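Local coordinates for protein putative Acetyltransferase from the GNAT family (Novosphingobium aromaticivorans DSM 12444, PDB 3EC4) that probably transfers an acyl group, most likely acetyl from acetyl-coenzyme A, to an acceptor that remains unknown, at residues 174-179 with 205-210; 147-152 with 180-185; 140-145 with 167-172; 9-14 with 194-199. All coordinates share one frame; numbering follows the deposited sequence. Where two conformers were deposited one is given.

Interaction 1. Residues 174-179 with 205-210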
loop_
_atom_site.group_PDB
_atom_site.type_symbol
_atom_site.label_atom_id
_atom_site.label_comp_id
_atom_site.label_asym_id
_atom_site.label_seq_id
_atom_site.Cartn_x
_atom_site.Cartn_y
_atom_site.Cartn_z
ATOM N N LEU A 174 0.086 13.893 13.406
ATOM C CA LEU A 174 -0.699 12.642 13.543
ATOM C C LEU A 174 -0.124 11.518 12.724
ATOM O O LEU A 174 -0.012 10.366 13.228
ATOM C CB LEU A 174 -2.159 12.858 13.221
ATOM C CG LEU A 174 -2.820 13.892 14.132
ATOM C CD1 LEU A 174 -4.314 14.020 13.815
ATOM C CD2 LEU A 174 -2.549 13.598 15.597
ATOM N N ALA A 175 0.225 11.825 11.476
ATOM C CA ALA A 175 0.781 10.817 10.559
ATOM C C ALA A 175 2.012 10.125 11.128
ATOM O O ALA A 175 2.081 8.897 11.120
ATOM C CB ALA A 175 1.108 11.431 9.185
ATOM N N ALA A 176 2.948 10.900 11.668
ATOM C CA ALA A 176 4.150 10.364 12.263
ATOM C C ALA A 176 3.824 9.417 13.411
ATOM O O ALA A 176 4.306 8.282 13.448
ATOM C CB ALA A 176 5.044 11.480 12.749
ATOM N N ARG A 177 2.934 9.852 14.298
ATOM C CA ARG A 177 2.542 9.022 15.428
ATOM C C ARG A 177 1.863 7.716 15.010
ATOM O O ARG A 177 2.144 6.665 15.567
ATOM C CB ARG A 177 1.687 9.803 16.400
ATOM C CG ARG A 177 2.456 10.900 17.129
ATOM C CD ARG A 177 1.503 11.870 17.730
ATOM N NE ARG A 177 0.645 11.215 18.710
ATOM C CZ ARG A 177 -0.469 11.749 19.184
ATOM N NH1 ARG A 177 -0.852 12.977 18.833
ATOM N NH2 ARG A 177 -1.194 11.059 20.035
ATOM N N LEU A 178 1.022 7.770 13.984
ATOM C CA LEU A 178 0.372 6.567 13.444
ATOM C C LEU A 178 1.365 5.600 12.781
ATOM O O LEU A 178 1.283 4.377 12.995
ATOM C CB LEU A 178 -0.722 6.980 12.462
ATOM C CG LEU A 178 -1.966 7.522 13.215
ATOM C CD1 LEU A 178 -2.882 8.390 12.371
ATOM C CD2 LEU A 178 -2.780 6.315 13.819
ATOM N N ILE A 179 2.281 6.128 11.971
ATOM C CA ILE A 179 3.346 5.286 11.418
ATOM C C ILE A 179 4.139 4.591 12.548
ATOM O O ILE A 179 4.424 3.396 12.477
ATOM C CB ILE A 179 4.265 6.082 10.463
ATOM C CG1 ILE A 179 3.474 6.510 9.220
ATOM C CG2 ILE A 179 5.506 5.204 10.074
ATOM C CD1 ILE A 179 4.023 7.695 8.418
ATOM N N ILE A 205 9.244 11.865 2.034
ATOM C CA ILE A 205 10.528 11.111 2.157
ATOM C C ILE A 205 11.334 11.541 3.390
ATOM O O ILE A 205 11.888 10.725 4.093
ATOM C CB ILE A 205 11.347 11.204 0.835
ATOM C CG1 ILE A 205 10.576 10.493 -0.322
ATOM C CG2 ILE A 205 12.788 10.698 0.972
ATOM C CD1 ILE A 205 11.124 10.823 -1.700
ATOM N N ARG A 206 11.376 12.845 3.669
ATOM C CA ARG A 206 12.029 13.347 4.871
ATOM C C ARG A 206 11.343 12.865 6.126
ATOM O O ARG A 206 12.023 12.521 7.093
ATOM C CB ARG A 206 12.085 14.897 4.853
ATOM C CG ARG A 206 13.073 15.477 3.858
ATOM C CD ARG A 206 13.227 16.994 4.040
ATOM N NE ARG A 206 11.996 17.775 3.875
ATOM C CZ ARG A 206 11.606 18.375 2.741
ATOM N NH1 ARG A 206 12.315 18.268 1.636
ATOM N NH2 ARG A 206 10.475 19.072 2.716
ATOM N N LEU A 207 10.015 12.791 6.108
ATOM C CA LEU A 207 9.281 12.326 7.253
ATOM C C LEU A 207 9.644 10.880 7.498
ATOM O O LEU A 207 10.009 10.490 8.612
ATOM C CB LEU A 207 7.770 12.457 7.064
ATOM C CG LEU A 207 6.905 11.632 7.999
ATOM C CD1 LEU A 207 7.158 12.048 9.483
ATOM C CD2 LEU A 207 5.427 11.757 7.628
ATOM N N TYR A 208 9.582 10.088 6.430
ATOM C CA TYR A 208 9.918 8.661 6.555
ATOM C C TYR A 208 11.346 8.433 6.998
ATOM O O TYR A 208 11.576 7.576 7.847
ATOM C CB TYR A 208 9.607 7.912 5.265
ATOM C CG TYR A 208 8.181 8.043 4.817
ATOM C CD1 TYR A 208 7.115 8.012 5.716
ATOM C CD2 TYR A 208 7.897 8.198 3.466
ATOM C CE1 TYR A 208 5.796 8.165 5.266
ATOM C CE2 TYR A 208 6.592 8.319 3.022
ATOM C CZ TYR A 208 5.554 8.308 3.912
ATOM O OH TYR A 208 4.283 8.454 3.393
ATOM N N GLU A 209 12.310 9.150 6.428
ATOM C CA GLU A 209 13.690 9.122 6.945
ATOM C C GLU A 209 13.766 9.385 8.451
ATOM O O GLU A 209 14.527 8.728 9.163
ATOM C CB GLU A 209 14.581 10.112 6.185
ATOM C CG GLU A 209 14.877 9.640 4.796
ATOM C CD GLU A 209 15.570 10.718 3.963
ATOM O OE1 GLU A 209 15.565 11.894 4.347
ATOM O OE2 GLU A 209 16.134 10.342 2.936
ATOM N N SER A 210 12.972 10.325 8.950
ATOM C CA SER A 210 12.981 10.661 10.372
ATOM C C SER A 210 12.329 9.584 11.244
ATOM O O SER A 210 12.454 9.600 12.470
ATOM C CB SER A 210 12.355 12.052 10.589
ATOM O OG SER A 210 13.002 13.004 9.748
#

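Interaction 2. Residues 147-152 with 180-185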
loop_
_atom_site.group_PDB
_atom_site.type_symbol
_atom_site.label_atom_id
_atom_site.label_comp_id
_atom_site.label_asym_id
_atom_site.label_seq_id
_atom_site.Cartn_x
_atom_site.Cartn_y
_atom_site.Cartn_z
ATOM N N ALA A 147 -3.701 4.927 9.769
ATOM C CA ALA A 147 -2.643 4.242 9.023
ATOM C C ALA A 147 -2.781 2.756 9.276
ATOM O O ALA A 147 -3.308 2.332 10.303
ATOM C CB ALA A 147 -1.225 4.705 9.426
ATOM N N GLY A 148 -2.250 1.970 8.351
ATOM C CA GLY A 148 -2.396 0.545 8.427
ATOM C C GLY A 148 -1.285 -0.234 7.765
ATOM O O GLY A 148 -0.229 0.308 7.374
ATOM N N GLU A 149 -1.580 -1.509 7.623
ATOM C CA GLU A 149 -0.723 -2.490 6.984
ATOM C C GLU A 149 -1.300 -2.945 5.666
ATOM O O GLU A 149 -2.519 -3.062 5.533
ATOM C CB GLU A 149 -0.583 -3.708 7.876
ATOM C CG GLU A 149 -0.110 -3.380 9.277
ATOM C CD GLU A 149 -0.080 -4.564 10.186
ATOM O OE1 GLU A 149 -0.973 -5.425 10.089
ATOM O OE2 GLU A 149 0.833 -4.618 11.048
ATOM N N ARG A 150 -0.429 -3.264 4.717
ATOM C CA ARG A 150 -0.887 -3.784 3.432
ATOM C C ARG A 150 -0.096 -5.006 2.965
ATOM O O ARG A 150 -0.246 -6.077 3.567
ATOM C CB ARG A 150 -0.974 -2.642 2.420
ATOM C CG ARG A 150 -1.808 -2.909 1.202
ATOM C CD ARG A 150 -1.995 -1.673 0.354
ATOM N NE ARG A 150 -0.778 -1.236 -0.283
ATOM C CZ ARG A 150 -0.688 -0.154 -1.063
ATOM N NH1 ARG A 150 -1.740 0.627 -1.334
ATOM N NH2 ARG A 150 0.464 0.171 -1.573
HETATM N N MSE A 151 0.709 -4.898 1.901
HETATM C CA MSE A 151 1.297 -6.092 1.282
HETATM C C MSE A 151 2.382 -6.738 2.144
HETATM O O MSE A 151 3.076 -6.080 2.951
HETATM C CB MSE A 151 1.875 -5.788 -0.111
HETATM C CG MSE A 151 0.884 -5.191 -1.031
HETATM SE SE MSE A 151 1.555 -5.061 -2.838
HETATM C CE MSE A 151 0.729 -3.336 -3.268
ATOM N N ARG A 152 2.522 -8.043 1.966
ATOM C CA ARG A 152 3.524 -8.818 2.677
ATOM C C ARG A 152 4.248 -9.716 1.681
ATOM O O ARG A 152 3.855 -10.840 1.489
ATOM C CB ARG A 152 2.872 -9.654 3.769
ATOM C CG ARG A 152 2.294 -8.781 4.890
ATOM C CD ARG A 152 1.424 -9.558 5.826
ATOM N NE ARG A 152 0.873 -8.670 6.823
ATOM C CZ ARG A 152 1.470 -8.328 7.950
ATOM N NH1 ARG A 152 2.605 -8.902 8.313
ATOM N NH2 ARG A 152 0.882 -7.444 8.759
ATOM N N ARG A 180 4.512 5.335 13.575
ATOM C CA ARG A 180 5.193 4.733 14.732
ATOM C C ARG A 180 4.423 3.545 15.290
ATOM O O ARG A 180 5.015 2.526 15.616
ATOM C CB ARG A 180 5.384 5.737 15.860
ATOM C CG ARG A 180 6.451 6.835 15.610
ATOM C CD ARG A 180 6.448 7.771 16.779
ATOM N NE ARG A 180 7.431 8.854 16.800
ATOM C CZ ARG A 180 8.705 8.695 17.155
ATOM N NH1 ARG A 180 9.171 7.506 17.467
ATOM N NH2 ARG A 180 9.524 9.740 17.191
ATOM N N LYS A 181 3.121 3.693 15.451
ATOM C CA LYS A 181 2.314 2.620 16.020
ATOM C C LYS A 181 2.296 1.405 15.104
ATOM O O LYS A 181 2.485 0.268 15.522
ATOM C CB LYS A 181 0.904 3.100 16.275
ATOM C CG LYS A 181 0.060 2.075 17.021
ATOM C CD LYS A 181 0.516 1.818 18.439
ATOM C CE LYS A 181 -0.444 0.860 19.117
ATOM N NZ LYS A 181 -0.025 0.530 20.452
ATOM N N VAL A 182 2.064 1.631 13.827
ATOM C CA VAL A 182 2.067 0.513 12.881
ATOM C C VAL A 182 3.418 -0.285 12.893
ATOM O O VAL A 182 3.424 -1.531 12.931
ATOM C CB VAL A 182 1.729 1.019 11.430
ATOM C CG1 VAL A 182 2.008 -0.164 10.399
ATOM C CG2 VAL A 182 0.277 1.491 11.312
ATOM N N ILE A 183 4.555 0.428 12.846
ATOM C CA ILE A 183 5.871 -0.221 12.771
ATOM C C ILE A 183 6.291 -0.918 14.085
ATOM O O ILE A 183 6.990 -1.896 14.040
ATOM C CB ILE A 183 6.981 0.704 12.211
ATOM C CG1 ILE A 183 7.318 1.850 13.153
ATOM C CG2 ILE A 183 6.605 1.180 10.795
ATOM C CD1 ILE A 183 8.468 2.785 12.611
ATOM N N ALA A 184 5.748 -0.438 15.216
ATOM C CA ALA A 184 5.918 -1.083 16.503
ATOM C C ALA A 184 5.315 -2.487 16.466
ATOM O O ALA A 184 5.900 -3.450 16.994
ATOM C CB ALA A 184 5.278 -0.241 17.564
ATOM N N GLY A 185 4.143 -2.616 15.851
ATOM C CA GLY A 185 3.459 -3.917 15.785
ATOM C C GLY A 185 4.233 -4.863 14.892
ATOM O O GLY A 185 4.430 -6.039 15.229
HETATM O O HOH W 1 1.077 -2.931 13.108
#

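Interaction 3. Residues 140-145 with 167-172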
loop_
_atom_site.group_PDB
_atom_site.type_symbol
_atom_site.label_atom_id
_atom_site.label_comp_id
_atom_site.label_asym_id
_atom_site.label_seq_id
_atom_site.Cartn_x
_atom_site.Cartn_y
_atom_site.Cartn_z
ATOM N N ASP A 140 -12.323 15.330 18.850
ATOM C CA ASP A 140 -13.740 15.776 18.972
ATOM C C ASP A 140 -14.683 14.651 18.583
ATOM O O ASP A 140 -15.712 14.884 17.930
ATOM C CB ASP A 140 -14.047 17.002 18.079
ATOM C CG ASP A 140 -13.060 18.161 18.277
ATOM O OD1 ASP A 140 -12.783 18.514 19.446
ATOM O OD2 ASP A 140 -12.582 18.721 17.251
ATOM N N GLY A 141 -14.296 13.424 18.915
ATOM C CA GLY A 141 -15.059 12.238 18.509
ATOM C C GLY A 141 -14.978 11.813 17.063
ATOM O O GLY A 141 -15.527 10.789 16.694
ATOM N N ARG A 142 -14.293 12.583 16.229
ATOM C CA ARG A 142 -14.111 12.236 14.824
ATOM C C ARG A 142 -12.820 11.443 14.613
ATOM O O ARG A 142 -11.858 11.615 15.362
ATOM C CB ARG A 142 -14.090 13.487 13.983
ATOM C CG ARG A 142 -15.284 14.342 14.219
ATOM C CD ARG A 142 -15.470 15.452 13.204
ATOM N NE ARG A 142 -16.779 16.063 13.466
ATOM C CZ ARG A 142 -17.030 17.079 14.300
ATOM N NH1 ARG A 142 -16.071 17.717 14.956
ATOM N NH2 ARG A 142 -18.286 17.479 14.449
ATOM N N LEU A 143 -12.808 10.593 13.587
ATOM C CA LEU A 143 -11.588 9.884 13.165
ATOM C C LEU A 143 -10.724 10.869 12.408
ATOM O O LEU A 143 -11.006 11.167 11.274
ATOM C CB LEU A 143 -11.928 8.686 12.280
ATOM C CG LEU A 143 -10.757 7.829 11.757
ATOM C CD1 LEU A 143 -9.966 7.270 12.947
ATOM C CD2 LEU A 143 -11.224 6.765 10.794
ATOM N N ALA A 144 -9.675 11.368 13.050
ATOM C CA ALA A 144 -8.850 12.438 12.477
ATOM C C ALA A 144 -7.891 11.954 11.398
ATOM O O ALA A 144 -7.593 12.651 10.457
ATOM C CB ALA A 144 -8.100 13.119 13.569
ATOM N N ALA A 145 -7.379 10.741 11.577
ATOM C CA ALA A 145 -6.254 10.235 10.802
ATOM C C ALA A 145 -6.171 8.753 11.054
ATOM O O ALA A 145 -6.616 8.270 12.094
ATOM C CB ALA A 145 -4.931 10.887 11.227
ATOM N N PRO A 167 -7.771 17.173 6.132
ATOM C CA PRO A 167 -7.099 18.472 6.053
ATOM C C PRO A 167 -7.202 19.296 7.307
ATOM O O PRO A 167 -6.173 19.861 7.741
ATOM C CB PRO A 167 -7.798 19.154 4.890
ATOM C CG PRO A 167 -8.224 18.069 4.023
ATOM C CD PRO A 167 -8.616 16.930 4.963
ATOM N N GLU A 168 -8.374 19.330 7.940
ATOM C CA GLU A 168 -8.558 20.117 9.141
ATOM C C GLU A 168 -7.748 19.647 10.362
ATOM O O GLU A 168 -7.623 20.408 11.345
ATOM C CB GLU A 168 -10.044 20.256 9.510
ATOM C CG GLU A 168 -10.776 18.958 9.745
ATOM C CD GLU A 168 -11.472 18.400 8.524
ATOM O OE1 GLU A 168 -10.910 18.486 7.391
ATOM O OE2 GLU A 168 -12.561 17.793 8.715
ATOM N N TYR A 169 -7.212 18.422 10.317
ATOM C CA TYR A 169 -6.342 17.922 11.392
ATOM C C TYR A 169 -4.867 17.776 11.002
ATOM O O TYR A 169 -4.071 17.133 11.730
ATOM C CB TYR A 169 -6.842 16.577 11.918
ATOM C CG TYR A 169 -8.286 16.641 12.325
ATOM C CD1 TYR A 169 -8.708 17.467 13.365
ATOM C CD2 TYR A 169 -9.228 15.892 11.654
ATOM C CE1 TYR A 169 -10.066 17.535 13.711
ATOM C CE2 TYR A 169 -10.574 15.935 11.999
ATOM C CZ TYR A 169 -10.988 16.756 13.011
ATOM O OH TYR A 169 -12.326 16.767 13.304
ATOM N N ARG A 170 -4.504 18.343 9.870
ATOM C CA ARG A 170 -3.119 18.281 9.398
ATOM C C ARG A 170 -2.240 19.255 10.164
ATOM O O ARG A 170 -2.728 20.156 10.862
ATOM C CB ARG A 170 -3.047 18.482 7.895
ATOM C CG ARG A 170 -3.513 17.257 7.188
ATOM C CD ARG A 170 -3.496 17.413 5.725
ATOM N NE ARG A 170 -4.214 16.304 5.098
ATOM C CZ ARG A 170 -4.597 16.265 3.826
ATOM N NH1 ARG A 170 -4.317 17.277 3.010
ATOM N NH2 ARG A 170 -5.257 15.216 3.366
ATOM N N GLY A 171 -0.933 19.012 10.092
ATOM C CA GLY A 171 0.033 19.851 10.766
ATOM C C GLY A 171 0.063 19.670 12.257
ATOM O O GLY A 171 0.603 20.540 12.952
ATOM N N ARG A 172 -0.462 18.540 12.765
ATOM C CA ARG A 172 -0.422 18.242 14.218
ATOM C C ARG A 172 0.428 17.018 14.580
ATOM O O ARG A 172 0.408 16.576 15.710
ATOM C CB ARG A 172 -1.818 17.943 14.751
ATOM C CG ARG A 172 -2.820 19.005 14.430
ATOM C CD ARG A 172 -4.065 18.784 15.231
ATOM N NE ARG A 172 -5.134 19.590 14.663
ATOM C CZ ARG A 172 -6.289 19.845 15.268
ATOM N NH1 ARG A 172 -6.536 19.369 16.474
ATOM N NH2 ARG A 172 -7.200 20.573 14.640
HETATM O O HOH W 2 -13.350 18.616 14.849
#

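Interaction 4. Residues 9-14 with 194-199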
loop_
_atom_site.group_PDB
_atom_site.type_symbol
_atom_site.label_atom_id
_atom_site.label_comp_id
_atom_site.label_asym_id
_atom_site.label_seq_id
_atom_site.Cartn_x
_atom_site.Cartn_y
_atom_site.Cartn_z
ATOM N N ASP A 9 11.463 -6.444 -4.803
ATOM C CA ASP A 9 11.550 -6.049 -6.223
ATOM C C ASP A 9 10.239 -6.255 -6.970
ATOM O O ASP A 9 10.003 -5.661 -8.015
ATOM C CB ASP A 9 12.657 -6.805 -6.931
ATOM C CG ASP A 9 14.023 -6.422 -6.457
ATOM O OD1 ASP A 9 14.213 -5.371 -5.810
ATOM O OD2 ASP A 9 14.922 -7.235 -6.686
ATOM N N ARG A 10 9.423 -7.179 -6.505
ATOM C CA ARG A 10 8.132 -7.416 -7.115
ATOM C C ARG A 10 7.100 -7.626 -6.030
ATOM O O ARG A 10 6.735 -8.769 -5.729
ATOM C CB ARG A 10 8.195 -8.620 -8.051
ATOM C CG ARG A 10 9.198 -8.518 -9.214
ATOM C CD ARG A 10 8.854 -9.546 -10.309
ATOM N NE ARG A 10 7.603 -9.149 -10.913
ATOM C CZ ARG A 10 6.743 -9.942 -11.549
ATOM N NH1 ARG A 10 6.975 -11.235 -11.731
ATOM N NH2 ARG A 10 5.628 -9.398 -12.013
ATOM N N PRO A 11 6.708 -6.539 -5.339
ATOM C CA PRO A 11 5.941 -6.704 -4.087
ATOM C C PRO A 11 4.530 -7.240 -4.309
ATOM O O PRO A 11 4.039 -8.015 -3.500
ATOM C CB PRO A 11 5.979 -5.302 -3.437
ATOM C CG PRO A 11 6.414 -4.377 -4.500
ATOM C CD PRO A 11 7.034 -5.142 -5.625
ATOM N N VAL A 12 3.921 -6.921 -5.438
ATOM C CA VAL A 12 2.588 -7.475 -5.756
ATOM C C VAL A 12 2.684 -8.961 -6.080
ATOM O O VAL A 12 1.929 -9.786 -5.544
ATOM C CB VAL A 12 1.924 -6.706 -6.957
ATOM C CG1 VAL A 12 0.572 -7.338 -7.298
ATOM C CG2 VAL A 12 1.796 -5.236 -6.630
ATOM N N TRP A 13 3.572 -9.287 -7.021
ATOM C CA TRP A 13 3.788 -10.647 -7.430
ATOM C C TRP A 13 4.106 -11.511 -6.224
ATOM O O TRP A 13 3.459 -12.539 -5.980
ATOM C CB TRP A 13 4.880 -10.712 -8.487
ATOM C CG TRP A 13 5.181 -12.107 -9.010
ATOM C CD1 TRP A 13 6.253 -12.869 -8.682
ATOM C CD2 TRP A 13 4.436 -12.864 -9.985
ATOM N NE1 TRP A 13 6.237 -14.043 -9.373
ATOM C CE2 TRP A 13 5.125 -14.084 -10.172
ATOM C CE3 TRP A 13 3.247 -12.645 -10.688
ATOM C CZ2 TRP A 13 4.670 -15.085 -11.038
ATOM C CZ3 TRP A 13 2.801 -13.625 -11.553
ATOM C CH2 TRP A 13 3.507 -14.850 -11.705
ATOM N N ASN A 14 5.058 -11.037 -5.430
ATOM C CA ASN A 14 5.583 -11.862 -4.370
ATOM C C ASN A 14 4.618 -12.011 -3.187
ATOM O O ASN A 14 4.510 -13.090 -2.618
ATOM C CB ASN A 14 6.927 -11.342 -3.969
ATOM C CG ASN A 14 7.987 -11.643 -5.004
ATOM O OD1 ASN A 14 7.894 -12.624 -5.776
ATOM N ND2 ASN A 14 9.016 -10.841 -5.008
ATOM N N TYR A 194 8.366 -1.719 5.319
ATOM C CA TYR A 194 8.736 -1.003 4.092
ATOM C C TYR A 194 7.549 -0.187 3.603
ATOM O O TYR A 194 6.411 -0.400 4.024
ATOM C CB TYR A 194 9.213 -1.996 3.026
ATOM C CG TYR A 194 8.106 -2.668 2.277
ATOM C CD1 TYR A 194 7.446 -3.759 2.812
ATOM C CD2 TYR A 194 7.769 -2.251 1.006
ATOM C CE1 TYR A 194 6.404 -4.372 2.106
ATOM C CE2 TYR A 194 6.780 -2.850 0.306
ATOM C CZ TYR A 194 6.090 -3.921 0.870
ATOM O OH TYR A 194 5.085 -4.532 0.152
ATOM N N LEU A 195 7.796 0.741 2.686
ATOM C CA LEU A 195 6.742 1.536 2.109
ATOM C C LEU A 195 7.204 2.086 0.800
ATOM O O LEU A 195 8.365 2.008 0.460
ATOM C CB LEU A 195 6.315 2.666 3.047
ATOM C CG LEU A 195 7.403 3.675 3.486
ATOM C CD1 LEU A 195 7.685 4.705 2.392
ATOM C CD2 LEU A 195 7.042 4.371 4.821
ATOM N N HIS A 196 6.260 2.599 0.044
ATOM C CA HIS A 196 6.553 3.375 -1.149
ATOM C C HIS A 196 6.093 4.797 -0.942
ATOM O O HIS A 196 5.008 5.027 -0.378
ATOM C CB HIS A 196 5.832 2.817 -2.393
ATOM C CG HIS A 196 6.264 1.432 -2.778
ATOM N ND1 HIS A 196 5.552 0.308 -2.426
ATOM C CD2 HIS A 196 7.358 0.985 -3.451
ATOM C CE1 HIS A 196 6.178 -0.769 -2.874
ATOM N NE2 HIS A 196 7.267 -0.382 -3.512
ATOM N N SER A 197 6.890 5.752 -1.408
ATOM C CA SER A 197 6.451 7.134 -1.565
ATOM C C SER A 197 6.449 7.445 -3.042
ATOM O O SER A 197 7.260 6.901 -3.735
ATOM C CB SER A 197 7.454 8.061 -0.906
ATOM O OG SER A 197 7.051 9.432 -0.951
ATOM N N TYR A 198 5.665 8.424 -3.476
ATOM C CA TYR A 198 5.918 9.023 -4.767
ATOM C C TYR A 198 7.320 9.600 -4.691
ATOM O O TYR A 198 7.688 10.160 -3.645
ATOM C CB TYR A 198 4.895 10.113 -5.097
ATOM C CG TYR A 198 3.535 9.557 -5.379
ATOM C CD1 TYR A 198 3.243 9.047 -6.640
ATOM C CD2 TYR A 198 2.568 9.458 -4.397
ATOM C CE1 TYR A 198 2.036 8.525 -6.930
ATOM C CE2 TYR A 198 1.306 8.912 -4.692
ATOM C CZ TYR A 198 1.069 8.432 -5.962
ATOM O OH TYR A 198 -0.148 7.906 -6.324
ATOM N N ALA A 199 8.108 9.449 -5.769
ATOM C CA ALA A 199 9.483 9.971 -5.794
ATOM C C ALA A 199 9.473 11.476 -5.684
ATOM O O ALA A 199 10.442 12.093 -5.201
ATOM C CB ALA A 199 10.208 9.547 -7.063
#

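Interaction 1. Residues 174-179 with 205-210
Leu-207 and Ile-179 carry most of the packing between the helices 174-188 and 202-210, whose local axes pass 10.8 Å apart at -42°. Leu-207 swings its CG anti to the backbone N (chi1 162°), which aims the isobutyl group at the other helix. Its two methyls divide the work: CD1 lies 3.9 Å from Ala-176 CB, where the backbones come nearest, whereas CD2 makes a looser approach to Ile-179 CD1. That same CD1 of Ile-179, at the end of a chain running roughly perpendicular to the Tyr-208 side chain, abuts the ring in its plane, 3.6 Å from Tyr-208 CE1. The methyl therefore meets the rim of the phenol and not its face. All of these touches are apolar, and small Ala-176 lets Leu-207 close in on the first helix. Leu-174 and Leu-178 turn instead to strand 142-149, while Tyr-208 also rests on Leu-195 and Met-87. Helix-to-helix packing of this kind joins the two helices that follow neighbouring parallel strands 157-165 and 192-198, as expected in the C-terminal half of a GNAT fold.

Interaction 2. Residues 147-152 with 180-185
Val-182 faces strand 147-149 with both methyls and straddles its backbone. CG1, anti to the backbone N (chi1 170°), reaches the chain at Gly-148 O, 3.8 Å away, and also lies against the aliphatic part of Glu-149. CG2 points to the preceding residue, resting 4.0 Å from Ala-147 CB and close to the Ala-147 carbonyl. With only the methyl of Ala-147 on this face, the helix can lie close: the local axes are 8.2 Å apart, and the two run nearly parallel at 23°. Helix 174-188 is the connection of a beta-alpha-beta crossover between parallel strands 157-165 and 192-198, and here it leans over strand 142-149 on the far side of the first of these. Glu-149 slides past Val-182 in the opposite direction, its CG 4.0 Å from Val-182 CG1, and extends its buried carboxylate beyond the valine. A water then closes the gap, donating to Glu-149 OE2 at 2.7 Å and to the helix carbonyl, Val-182 O, at an equal distance. The other oxygen, Glu-149 OE1, meets the edge of the Arg-152 guanidinium in its plane, 3.0 Å from Arg-152 NH2, and accepts from Gln-133 N. Arg-189 adds a salt bridge to OE2.

Interaction 3. Residues 140-145 with 167-172
Ala-144 and Tyr-169 bring the backbones closest, their CA atoms 6.1 Å apart, at a point where strand 142-149 departs from regular geometry: Ala-144 takes helical angles, and it and Ala-145 both pair with Val-137, consistent with a beta bulge. Tyr-169 fills the contact. Its CG lies anti to the carbonyl carbon (chi1 -53°), which lays the ring along the strand from Ala-144 to Arg-142. Ala-144 CB comes obliquely against the near end of the ring, 3.6 Å from Tyr-169 CD2. At the far end the hydroxyl tucks in beside the arginine stem, with Tyr-169 OH 3.4 Å from Arg-142 CD. The two side chains cross at about a right angle, yet the guanidinium and ring planes are only 16° apart. One water ties the polar ends together: it donates to Asp-140 OD2 at 2.5 Å, pairs with Tyr-169 OH at 2.6 Å, and accepts weakly from Arg-142 NH1. Glu-168 CG lies over one ring face, and the guanidinium of Arg-172, which bonds weakly to Glu-168 O, is at the ring edge. The loop 167-172 follows strand 157-165 and leads into helix 174-188; its Arg-Gly-Arg sequence opens the GNAT signature Arg/Gln-X-X-Gly-X-Gly/Ala, whose backbone in relatives cradles the pyrophosphate of acetyl-coenzyme A.

Interaction 4. Residues 9-14 with 194-199
Pro-11, in the first turn of helix 11-17, presents its ring to two aromatic side chains of strand 194-198, touching each with a different carbon. Pro-11 CB lies 3.8 Å from Tyr-194 OH, and Pro-11 CG stands 4.0 Å from His-196 CE1, near the plane of the imidazole and at its edge. Tyr-194 and His-196, two residues apart, both point from the strand toward the proline, but by different torsions. Tyr-194 holds CG between the backbone N and the carbonyl carbon (chi1 81°). His-196 instead sets CG beside the backbone N (chi1 -64°). The result brings the rings together: His-196 CE1 lies in the plane of the phenol at its edge, 3.8 Å from Tyr-194 CE2. A hydrogen bond between His-196 NE2 and Gln-86 NE2 further restrains the imidazole's rotation. Helix 11-17 starts just after Arg-10, whose carbonyl accepts from Asn-14 N; Arg-10 turns its guanidinium the other way, NH1 3.3 Å above one face of Trp-13, and forms a salt bridge with Glu-66. Asp-9 bridges to Arg-216 and Arg-217, so strong polar bonds hold the N-terminal segment from other directions. Across the contact itself the proline offers only carbon. Fit against the strand therefore depends on shape and van der Waals packing, while the directional bonds lie around the proline.

Interactions 1 and 2 use successive turns of helix 174-188, their centres 12 Å apart, and join where Leu-178 CB packs 3.8 Å from Ala-147 CB. Interaction 3 lies beside the start of the same helix, where Leu-174 CD1 is 3.9 Å from Ala-144 CB; Leu-174, Leu-178 and Val-182 thus follow the strand from Ala-144 to Glu-149. Interaction 4 meets interaction 1 through Tyr-208 CD2 and Leu-195 CD1, 3.7 Å apart, and interaction 2 through Met-151 (a selenomethionine), Met-151 CB lying 3.5 Å from Tyr-194 OH. Interactions 3 and 4 do not touch: their centres are about 28 Å apart and their nearest atoms about 12 Å. Interaction 3 holds the probable cofactor loop, 167-172.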